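Local coordinates for protein alpha-Amylase (Thermotoga maritima, PDB 2B5D) that is named an alpha-amylase and belongs to glycosyl hydrolase family 57, whose N-terminal domain is built around an incomplete beta/alpha barrel, at residues A[48-56]-A[378-386]; A[218-229]-A[389-397]. All blocks are in the same frame, centred on the assembly; numbering follows the deposited sequence. Where two conformers were deposited one is given.

Contact 1. Residues A[48-56]-A[378-386]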
loop_
_atom_site.group_PDB
_atom_site.type_symbol
_atom_site.label_atom_id
_atom_site.label_comp_id
_atom_site.label_asym_id
_atom_site.label_seq_id
_atom_site.Cartn_x
_atom_site.Cartn_y
_atom_site.Cartn_z
ATOM N N ILE A 48 -14.709 -40.703 24.251
ATOM C CA ILE A 48 -13.651 -41.512 24.871
ATOM C C ILE A 48 -14.092 -42.033 26.250
ATOM O O ILE A 48 -14.940 -41.407 26.919
ATOM C CB ILE A 48 -12.284 -40.752 24.950
ATOM C CG1 ILE A 48 -11.122 -41.753 24.926
ATOM C CG2 ILE A 48 -12.232 -39.827 26.167
ATOM C CD1 ILE A 48 -9.733 -41.145 24.862
ATOM N N GLU A 49 -13.543 -43.174 26.672
ATOM C CA GLU A 49 -13.909 -43.741 27.985
ATOM C C GLU A 49 -13.256 -42.916 29.081
ATOM O O GLU A 49 -13.895 -42.520 30.054
ATOM C CB GLU A 49 -13.521 -45.225 28.094
ATOM C CG GLU A 49 -13.758 -45.906 29.493
ATOM C CD GLU A 49 -15.216 -45.808 30.027
ATOM O OE1 GLU A 49 -15.404 -45.602 31.263
ATOM O OE2 GLU A 49 -16.176 -45.931 29.218
ATOM N N ASP A 50 -11.969 -42.647 28.905
ATOM C CA ASP A 50 -11.219 -41.917 29.902
ATOM C C ASP A 50 -10.075 -41.188 29.225
ATOM O O ASP A 50 -9.513 -41.683 28.249
ATOM C CB ASP A 50 -10.675 -42.881 30.955
ATOM C CG ASP A 50 -10.309 -42.182 32.259
ATOM O OD1 ASP A 50 -11.098 -41.330 32.747
ATOM O OD2 ASP A 50 -9.230 -42.495 32.809
ATOM N N PHE A 51 -9.729 -40.020 29.762
ATOM C CA PHE A 51 -8.589 -39.245 29.290
ATOM C C PHE A 51 -8.060 -38.426 30.472
ATOM O O PHE A 51 -8.737 -38.292 31.483
ATOM C CB PHE A 51 -9.013 -38.337 28.103
ATOM C CG PHE A 51 -9.847 -37.140 28.522
ATOM C CD1 PHE A 51 -11.229 -37.268 28.726
ATOM C CD2 PHE A 51 -9.241 -35.902 28.752
ATOM C CE1 PHE A 51 -11.983 -36.181 29.145
ATOM C CE2 PHE A 51 -9.984 -34.811 29.175
ATOM C CZ PHE A 51 -11.353 -34.947 29.366
ATOM N N ARG A 52 -6.844 -37.905 30.332
ATOM C CA ARG A 52 -6.337 -36.815 31.179
ATOM C C ARG A 52 -5.688 -35.761 30.279
ATOM O O ARG A 52 -4.810 -36.074 29.476
ATOM C CB ARG A 52 -5.299 -37.297 32.200
ATOM C CG ARG A 52 -5.793 -38.197 33.309
ATOM C CD ARG A 52 -6.900 -37.568 34.116
ATOM N NE ARG A 52 -7.204 -38.421 35.244
ATOM C CZ ARG A 52 -8.128 -39.372 35.243
ATOM N NH1 ARG A 52 -8.296 -40.108 36.326
ATOM N NH2 ARG A 52 -8.885 -39.596 34.173
ATOM N N LEU A 53 -6.104 -34.508 30.449
ATOM C CA LEU A 53 -5.622 -33.421 29.596
ATOM C C LEU A 53 -5.670 -32.101 30.338
ATOM O O LEU A 53 -6.625 -31.813 31.075
ATOM C CB LEU A 53 -6.452 -33.351 28.295
ATOM C CG LEU A 53 -6.254 -32.184 27.326
ATOM C CD1 LEU A 53 -4.990 -32.362 26.534
ATOM C CD2 LEU A 53 -7.490 -31.928 26.406
ATOM N N THR A 54 -4.610 -31.330 30.157
ATOM C CA THR A 54 -4.516 -29.971 30.632
ATOM C C THR A 54 -4.580 -28.975 29.476
ATOM O O THR A 54 -3.984 -29.179 28.433
ATOM C CB THR A 54 -3.205 -29.767 31.424
ATOM O OG1 THR A 54 -2.980 -30.917 32.264
ATOM C CG2 THR A 54 -3.263 -28.510 32.277
ATOM N N MET A 55 -5.310 -27.886 29.662
ATOM C CA MET A 55 -5.400 -26.869 28.624
ATOM C C MET A 55 -5.584 -25.484 29.239
ATOM O O MET A 55 -6.026 -25.351 30.345
ATOM C CB MET A 55 -6.542 -27.182 27.625
ATOM C CG MET A 55 -7.913 -27.110 28.224
ATOM S SD MET A 55 -9.257 -27.555 27.106
ATOM C CE MET A 55 -9.240 -26.225 25.880
ATOM N N SER A 56 -5.175 -24.474 28.495
ATOM C CA SER A 56 -5.504 -23.086 28.758
ATOM C C SER A 56 -6.741 -22.764 27.956
ATOM O O SER A 56 -6.943 -23.305 26.849
ATOM C CB SER A 56 -4.362 -22.188 28.270
ATOM O OG SER A 56 -4.276 -22.235 26.852
ATOM N N LYS A 378 1.047 -43.538 31.603
ATOM C CA LYS A 378 -0.168 -43.031 32.201
ATOM C C LYS A 378 -0.385 -41.583 31.698
ATOM O O LYS A 378 0.567 -40.807 31.580
ATOM C CB LYS A 378 0.030 -43.033 33.718
ATOM C CG LYS A 378 -1.254 -42.759 34.530
ATOM C CD LYS A 378 -1.039 -43.089 35.985
ATOM C CE LYS A 378 0.355 -42.641 36.439
ATOM N NZ LYS A 378 0.423 -42.361 37.924
ATOM N N LEU A 379 -1.621 -41.232 31.370
ATOM C CA LEU A 379 -1.958 -39.827 31.157
ATOM C C LEU A 379 -2.139 -39.204 32.536
ATOM O O LEU A 379 -2.769 -39.810 33.377
ATOM C CB LEU A 379 -3.250 -39.666 30.380
ATOM C CG LEU A 379 -3.358 -40.252 28.963
ATOM C CD1 LEU A 379 -4.786 -40.025 28.406
ATOM C CD2 LEU A 379 -2.321 -39.683 28.023
ATOM N N VAL A 380 -1.569 -38.011 32.743
ATOM C CA VAL A 380 -1.780 -37.192 33.952
ATOM C C VAL A 380 -2.187 -35.770 33.563
ATOM O O VAL A 380 -1.891 -35.319 32.456
ATOM C CB VAL A 380 -0.484 -37.133 34.847
ATOM C CG1 VAL A 380 -0.050 -38.537 35.280
ATOM C CG2 VAL A 380 0.693 -36.412 34.138
ATOM N N THR A 381 -2.898 -35.068 34.441
ATOM C CA THR A 381 -3.073 -33.617 34.262
ATOM C C THR A 381 -2.011 -32.991 35.144
ATOM O O THR A 381 -1.425 -33.667 35.975
ATOM C CB THR A 381 -4.446 -33.119 34.712
ATOM O OG1 THR A 381 -4.482 -33.142 36.142
ATOM C CG2 THR A 381 -5.555 -33.960 34.127
ATOM N N ALA A 382 -1.785 -31.698 35.006
ATOM C CA ALA A 382 -0.727 -31.049 35.749
ATOM C C ALA A 382 -1.070 -30.899 37.251
ATOM O O ALA A 382 -0.189 -30.904 38.106
ATOM C CB ALA A 382 -0.426 -29.730 35.133
ATOM N N SER A 383 -2.351 -30.750 37.565
ATOM C CA SER A 383 -2.743 -30.614 38.954
ATOM C C SER A 383 -2.660 -31.990 39.662
ATOM O O SER A 383 -2.301 -32.040 40.829
ATOM C CB SER A 383 -4.139 -30.050 39.045
ATOM O OG SER A 383 -4.958 -30.830 38.200
ATOM N N GLU A 384 -2.936 -33.096 38.957
ATOM C CA GLU A 384 -2.640 -34.434 39.510
ATOM C C GLU A 384 -1.185 -34.581 39.902
ATOM O O GLU A 384 -0.871 -35.116 40.966
ATOM C CB GLU A 384 -2.958 -35.540 38.532
ATOM C CG GLU A 384 -4.393 -35.958 38.525
ATOM C CD GLU A 384 -4.702 -36.851 37.345
ATOM O OE1 GLU A 384 -3.818 -36.972 36.453
ATOM O OE2 GLU A 384 -5.824 -37.428 37.301
ATOM N N VAL A 385 -0.275 -34.128 39.053
ATOM C CA VAL A 385 1.107 -34.281 39.433
ATOM C C VAL A 385 1.573 -33.444 40.622
ATOM O O VAL A 385 2.338 -33.940 41.433
ATOM C CB VAL A 385 2.136 -34.437 38.236
ATOM C CG1 VAL A 385 1.464 -34.422 36.858
ATOM C CG2 VAL A 385 3.394 -33.552 38.384
ATOM N N ILE A 386 1.095 -32.212 40.762
ATOM C CA ILE A 386 1.526 -31.381 41.907
ATOM C C ILE A 386 0.934 -31.903 43.217
ATOM O O ILE A 386 1.566 -31.751 44.243
ATOM C CB ILE A 386 1.270 -29.855 41.733
ATOM C CG1 ILE A 386 -0.219 -29.512 41.814
ATOM C CG2 ILE A 386 1.983 -29.317 40.476
ATOM C CD1 ILE A 386 -0.498 -27.983 41.929
HETATM O O HOH W 1 -6.039 -40.013 38.938
HETATM O O HOH W 2 -2.416 -33.198 30.978
#

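Contact 2. Residues A[218-229]-A[389-397]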
loop_
_atom_site.group_PDB
_atom_site.type_symbol
_atom_site.label_atom_id
_atom_site.label_comp_id
_atom_site.label_asym_id
_atom_site.label_seq_id
_atom_site.Cartn_x
_atom_site.Cartn_y
_atom_site.Cartn_z
ATOM N N PRO A 218 18.263 -28.237 37.166
ATOM C CA PRO A 218 17.475 -29.299 37.815
ATOM C C PRO A 218 17.980 -30.727 37.563
ATOM O O PRO A 218 18.280 -31.096 36.424
ATOM C CB PRO A 218 16.104 -29.108 37.207
ATOM C CG PRO A 218 16.029 -27.603 36.978
ATOM C CD PRO A 218 17.417 -27.204 36.554
ATOM N N ARG A 219 17.992 -31.544 38.613
ATOM C CA ARG A 219 18.711 -32.818 38.570
ATOM C C ARG A 219 18.098 -33.821 37.599
ATOM O O ARG A 219 18.839 -34.485 36.867
ATOM C CB ARG A 219 18.924 -33.402 39.961
ATOM C CG ARG A 219 17.701 -33.959 40.690
ATOM C CD ARG A 219 18.140 -34.589 42.061
ATOM N NE ARG A 219 16.979 -34.588 42.945
ATOM C CZ ARG A 219 16.700 -33.604 43.804
ATOM N NH1 ARG A 219 15.563 -33.622 44.497
ATOM N NH2 ARG A 219 17.562 -32.606 43.936
ATOM N N TYR A 220 16.763 -33.884 37.598
ATOM C CA TYR A 220 15.991 -34.639 36.651
ATOM C C TYR A 220 15.665 -33.940 35.321
ATOM O O TYR A 220 14.669 -34.283 34.727
ATOM C CB TYR A 220 14.679 -35.077 37.310
ATOM C CG TYR A 220 14.918 -35.905 38.555
ATOM C CD1 TYR A 220 14.367 -35.530 39.788
ATOM C CD2 TYR A 220 15.740 -37.054 38.500
ATOM C CE1 TYR A 220 14.600 -36.288 40.949
ATOM C CE2 TYR A 220 16.008 -37.811 39.634
ATOM C CZ TYR A 220 15.431 -37.426 40.857
ATOM O OH TYR A 220 15.678 -38.187 41.959
ATOM N N GLY A 221 16.476 -32.980 34.873
ATOM C CA GLY A 221 16.150 -32.113 33.730
ATOM C C GLY A 221 14.701 -31.668 33.570
ATOM O O GLY A 221 14.067 -31.269 34.557
ATOM N N VAL A 222 14.139 -31.766 32.354
ATOM C CA VAL A 222 12.784 -31.280 32.124
ATOM C C VAL A 222 11.733 -32.272 32.461
ATOM O O VAL A 222 10.547 -32.010 32.271
ATOM C CB VAL A 222 12.553 -30.773 30.674
ATOM C CG1 VAL A 222 13.442 -29.604 30.408
ATOM C CG2 VAL A 222 12.774 -31.930 29.582
ATOM N N TYR A 223 12.157 -33.423 32.979
ATOM C CA TYR A 223 11.252 -34.571 33.228
ATOM C C TYR A 223 10.748 -34.711 34.662
ATOM O O TYR A 223 10.113 -35.705 35.016
ATOM C CB TYR A 223 11.930 -35.903 32.758
ATOM C CG TYR A 223 12.304 -35.754 31.306
ATOM C CD1 TYR A 223 11.310 -35.699 30.325
ATOM C CD2 TYR A 223 13.643 -35.596 30.925
ATOM C CE1 TYR A 223 11.643 -35.528 28.962
ATOM C CE2 TYR A 223 13.980 -35.444 29.596
ATOM C CZ TYR A 223 12.982 -35.396 28.627
ATOM O OH TYR A 223 13.323 -35.166 27.322
ATOM N N ARG A 224 10.996 -33.696 35.467
ATOM C CA ARG A 224 10.188 -33.473 36.666
ATOM C C ARG A 224 9.970 -31.949 36.861
ATOM O O ARG A 224 10.892 -31.157 36.623
ATOM C CB ARG A 224 10.896 -34.128 37.868
ATOM C CG ARG A 224 10.416 -35.627 38.031
ATOM C CD ARG A 224 11.002 -36.292 39.211
ATOM N NE ARG A 224 10.183 -36.296 40.446
ATOM C CZ ARG A 224 9.150 -37.107 40.655
ATOM N NH1 ARG A 224 8.736 -37.941 39.704
ATOM N NH2 ARG A 224 8.504 -37.059 41.806
ATOM N N PRO A 225 8.785 -31.549 37.338
ATOM C CA PRO A 225 8.599 -30.161 37.741
ATOM C C PRO A 225 9.593 -29.751 38.832
ATOM O O PRO A 225 10.184 -30.590 39.507
ATOM C CB PRO A 225 7.189 -30.157 38.349
ATOM C CG PRO A 225 6.926 -31.598 38.697
ATOM C CD PRO A 225 7.571 -32.335 37.562
ATOM N N ILE A 226 9.810 -28.466 38.974
ATOM C CA ILE A 226 10.572 -27.982 40.102
ATOM C C ILE A 226 9.595 -27.134 40.877
ATOM O O ILE A 226 8.498 -26.877 40.393
ATOM C CB ILE A 226 11.777 -27.119 39.669
ATOM C CG1 ILE A 226 11.271 -25.818 39.008
ATOM C CG2 ILE A 226 12.786 -27.983 38.890
ATOM C CD1 ILE A 226 12.321 -24.799 38.749
ATOM N N MET A 227 9.992 -26.704 42.069
ATOM C CA MET A 227 9.183 -25.765 42.885
ATOM C C MET A 227 10.056 -24.548 43.054
ATOM O O MET A 227 11.244 -24.716 43.338
ATOM C CB MET A 227 8.898 -26.367 44.236
ATOM C CG MET A 227 7.770 -25.608 44.980
ATOM S SD MET A 227 7.919 -25.947 46.764
ATOM C CE MET A 227 6.356 -26.800 46.967
ATOM N N THR A 228 9.549 -23.346 42.749
ATOM C CA THR A 228 10.375 -22.131 43.053
ATOM C C THR A 228 10.548 -21.899 44.570
ATOM O O THR A 228 9.718 -22.385 45.358
ATOM C CB THR A 228 9.740 -20.884 42.513
ATOM O OG1 THR A 228 8.410 -20.786 43.074
ATOM C CG2 THR A 228 9.716 -21.001 40.965
ATOM N N PRO A 229 11.606 -21.172 44.978
ATOM C CA PRO A 229 11.611 -20.902 46.437
ATOM C C PRO A 229 10.271 -20.432 47.052
ATOM O O PRO A 229 10.025 -20.774 48.216
ATOM C CB PRO A 229 12.690 -19.830 46.630
ATOM C CG PRO A 229 13.701 -20.078 45.490
ATOM C CD PRO A 229 12.797 -20.622 44.293
ATOM N N LEU A 389 3.218 -35.556 43.745
ATOM C CA LEU A 389 4.672 -35.682 43.877
ATOM C C LEU A 389 5.248 -35.383 45.243
ATOM O O LEU A 389 4.969 -34.340 45.812
ATOM C CB LEU A 389 5.392 -34.830 42.839
ATOM C CG LEU A 389 5.842 -35.626 41.615
ATOM C CD1 LEU A 389 4.721 -36.566 41.034
ATOM C CD2 LEU A 389 6.381 -34.662 40.584
ATOM N N GLU A 390 6.111 -36.269 45.732
ATOM C CA GLU A 390 6.750 -36.071 47.029
ATOM C C GLU A 390 8.179 -35.581 46.937
ATOM O O GLU A 390 8.579 -34.679 47.686
ATOM C CB GLU A 390 6.595 -37.314 47.884
ATOM C CG GLU A 390 5.163 -37.406 48.420
ATOM C CD GLU A 390 4.653 -38.829 48.566
ATOM O OE1 GLU A 390 5.008 -39.703 47.720
ATOM O OE2 GLU A 390 3.883 -39.074 49.536
ATOM N N GLU A 391 8.961 -36.113 46.013
ATOM C CA GLU A 391 10.257 -35.520 45.800
ATOM C C GLU A 391 10.088 -34.549 44.655
ATOM O O GLU A 391 9.577 -34.919 43.584
ATOM C CB GLU A 391 11.324 -36.561 45.503
ATOM C CG GLU A 391 12.713 -35.998 45.096
ATOM C CD GLU A 391 13.615 -37.115 44.517
ATOM O OE1 GLU A 391 13.090 -38.251 44.424
ATOM O OE2 GLU A 391 14.815 -36.864 44.175
ATOM N N VAL A 392 10.415 -33.292 44.924
ATOM C CA VAL A 392 10.563 -32.284 43.913
ATOM C C VAL A 392 11.648 -31.389 44.405
ATOM O O VAL A 392 11.685 -31.040 45.585
ATOM C CB VAL A 392 9.251 -31.504 43.586
ATOM C CG1 VAL A 392 8.138 -31.803 44.591
ATOM C CG2 VAL A 392 9.521 -29.998 43.388
ATOM N N GLN A 393 12.551 -31.063 43.514
ATOM C CA GLN A 393 13.664 -30.176 43.767
ATOM C C GLN A 393 13.204 -28.713 43.766
ATOM O O GLN A 393 12.200 -28.383 43.110
ATOM C CB GLN A 393 14.676 -30.387 42.655
ATOM C CG GLN A 393 15.906 -29.555 42.723
ATOM C CD GLN A 393 16.955 -29.994 41.727
ATOM O OE1 GLN A 393 18.119 -30.027 42.057
ATOM N NE2 GLN A 393 16.540 -30.389 40.521
ATOM N N ILE A 394 13.962 -27.848 44.453
ATOM C CA ILE A 394 13.667 -26.440 44.497
ATOM C C ILE A 394 14.674 -25.713 43.626
ATOM O O ILE A 394 15.888 -25.881 43.780
ATOM C CB ILE A 394 13.727 -25.857 45.954
ATOM C CG1 ILE A 394 12.651 -26.480 46.821
ATOM C CG2 ILE A 394 13.473 -24.360 45.940
ATOM C CD1 ILE A 394 12.767 -26.077 48.261
ATOM N N ALA A 395 14.190 -24.866 42.728
ATOM C CA ALA A 395 15.124 -24.241 41.800
ATOM C C ALA A 395 14.559 -22.931 41.362
ATOM O O ALA A 395 13.386 -22.719 41.451
ATOM C CB ALA A 395 15.393 -25.191 40.564
ATOM N N THR A 396 15.410 -22.031 40.917
ATOM C CA THR A 396 14.858 -20.840 40.279
ATOM C C THR A 396 15.069 -20.820 38.745
ATOM O O THR A 396 16.200 -20.775 38.293
ATOM C CB THR A 396 15.246 -19.491 40.993
ATOM O OG1 THR A 396 16.434 -18.960 40.432
ATOM C CG2 THR A 396 15.490 -19.695 42.439
ATOM N N PRO A 397 13.971 -20.845 37.973
ATOM C CA PRO A 397 14.016 -20.813 36.495
ATOM C C PRO A 397 14.707 -19.577 35.922
ATOM O O PRO A 397 14.639 -18.487 36.509
ATOM C CB PRO A 397 12.547 -20.818 36.100
ATOM C CG PRO A 397 11.827 -21.345 37.266
ATOM C CD PRO A 397 12.589 -20.940 38.470
HETATM O O HOH W 3 11.086 -34.204 41.400
HETATM O O HOH W 4 7.346 -38.531 43.833
HETATM O O HOH W 5 12.212 -32.024 40.645
#

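Contact 1. Residues A[48-56]-A[378-386]
Arg52 lies over the backbone of Leu379 and then hooks outward to Glu384. Its CB rests on Leu379 CB at 3.6 Å, in the register that sets these two residues side by side. CG comes against Leu379 O at 3.4 Å. A bend at the second torsion (chi2 -57°) turns the chain toward the helix that starts at Ala382, so that CD brushes Thr381 CG2 and NE donates to Glu384 OE2. This salt bridge is short, 2.7 Å from NE to OE2, and fairly straight (158° at the hydrogen). It uses the syn side of the carboxylate, although the two flat groups stand 53° apart. At the far end of the guanidinium, Arg52 NH2 bonds Phe51 O at 3.0 Å, and Arg52 NH2 also pairs with Asp50 OD1 at 3.2 Å; together with NE this fixes the rotation of the group and links Asp50, Arg52 and Glu384 in one ionic network. The setting is the beta/alpha barrel of family 57: strands 53-57 and 377-379 both pair in parallel with strand 3-11, while Leu379 also packs on Phe368 and Val371 of helix 360-373. The other carboxylate oxygen, Glu384 OE1, accepts Thr381 N at 2.9 Å from above its plane, a bond from the N-cap residue to the side chain three positions on. Right after the N-cap residue, Ala382 N donates to Thr54 OG1 at 3.1 Å, so a strand hydroxyl takes a backbone N-H of the first helical turn. A water lies by the same OG1 and Val380 O.

Contact 2. Residues A[218-229]-A[389-397]
Glu391 reaches across to the turn at 218-221, where its OE2 receives the phenol of Tyr220, with Tyr220 OH 2.7 Å from Glu391 OE2. The carboxylate stands at the edge of the ring, and the bond comes in on its syn side but well tilted out of its plane. The same oxygen forms a salt bridge with Arg219, 3.3 Å from NH1 to OE2; the hydrogen bonds from NE and NH1 are weak, though guanidinium and carboxylate are only 21° from coplanar. The main chain of Glu391 is gripped too: Arg224 NH2 donates to Glu391 O at 3.0 Å, nearly straight at 167° and in the carbonyl plane, while Leu389 CD2 lies over one face of that guanidinium. Further along, Met227 is held through both its N-H and its carbonyl: its N donates to Gln393 O at 3.0 Å, and its O accepts Ala395 N, also at 3.0 Å. Ile226 CD1 packs between Ala395 CB at 3.6 Å and Pro397 CG at 3.8 Å. CG1 of Ile226 sits between backbone N and carbonyl carbon (chi1 66°), which brings CD1 to these two residues. A water spans Pro225 O and Gln393 N.

Behind this first layer, the type I turn from Pro218 to Gly221 presents Arg219 and Tyr220 together, and Arg219 CG covers one face of the Tyr220 ring. Tyr220 also leans on Met338 of helix 309-338, and Phe211 backs Ile226. Backbone bonding of Ile226 to Ala234 ties the pair to the antiparallel partner 233-236. The pattern at Met227 and Ile394 is that of a single parallel beta bridge, by which an extended loop is laid along the short strand 226-227 of the domain's sheet.

How the contacts relate
From the N terminus the chain passes 48-56, then 218-229, and only afterwards 378-386 and 389-397, so the two contacts cross: the second opens inside the loop closed by contact 1 and ends beyond it. Contact 1 closes a loop of some 320 residues, bringing the strand 377-379 and the start of helix 382-388 back to strand 53-57. Contact 2 closes a loop about half as long, fixing the chain that leaves this helix to strand 226-227. Their centres are about 19 Å apart, and both reach the same sheet. Helix 382-388 runs from one to the other, and Val385 CG2 touches Pro225 CG at 4.0 Å, which packs the two contacts directly together.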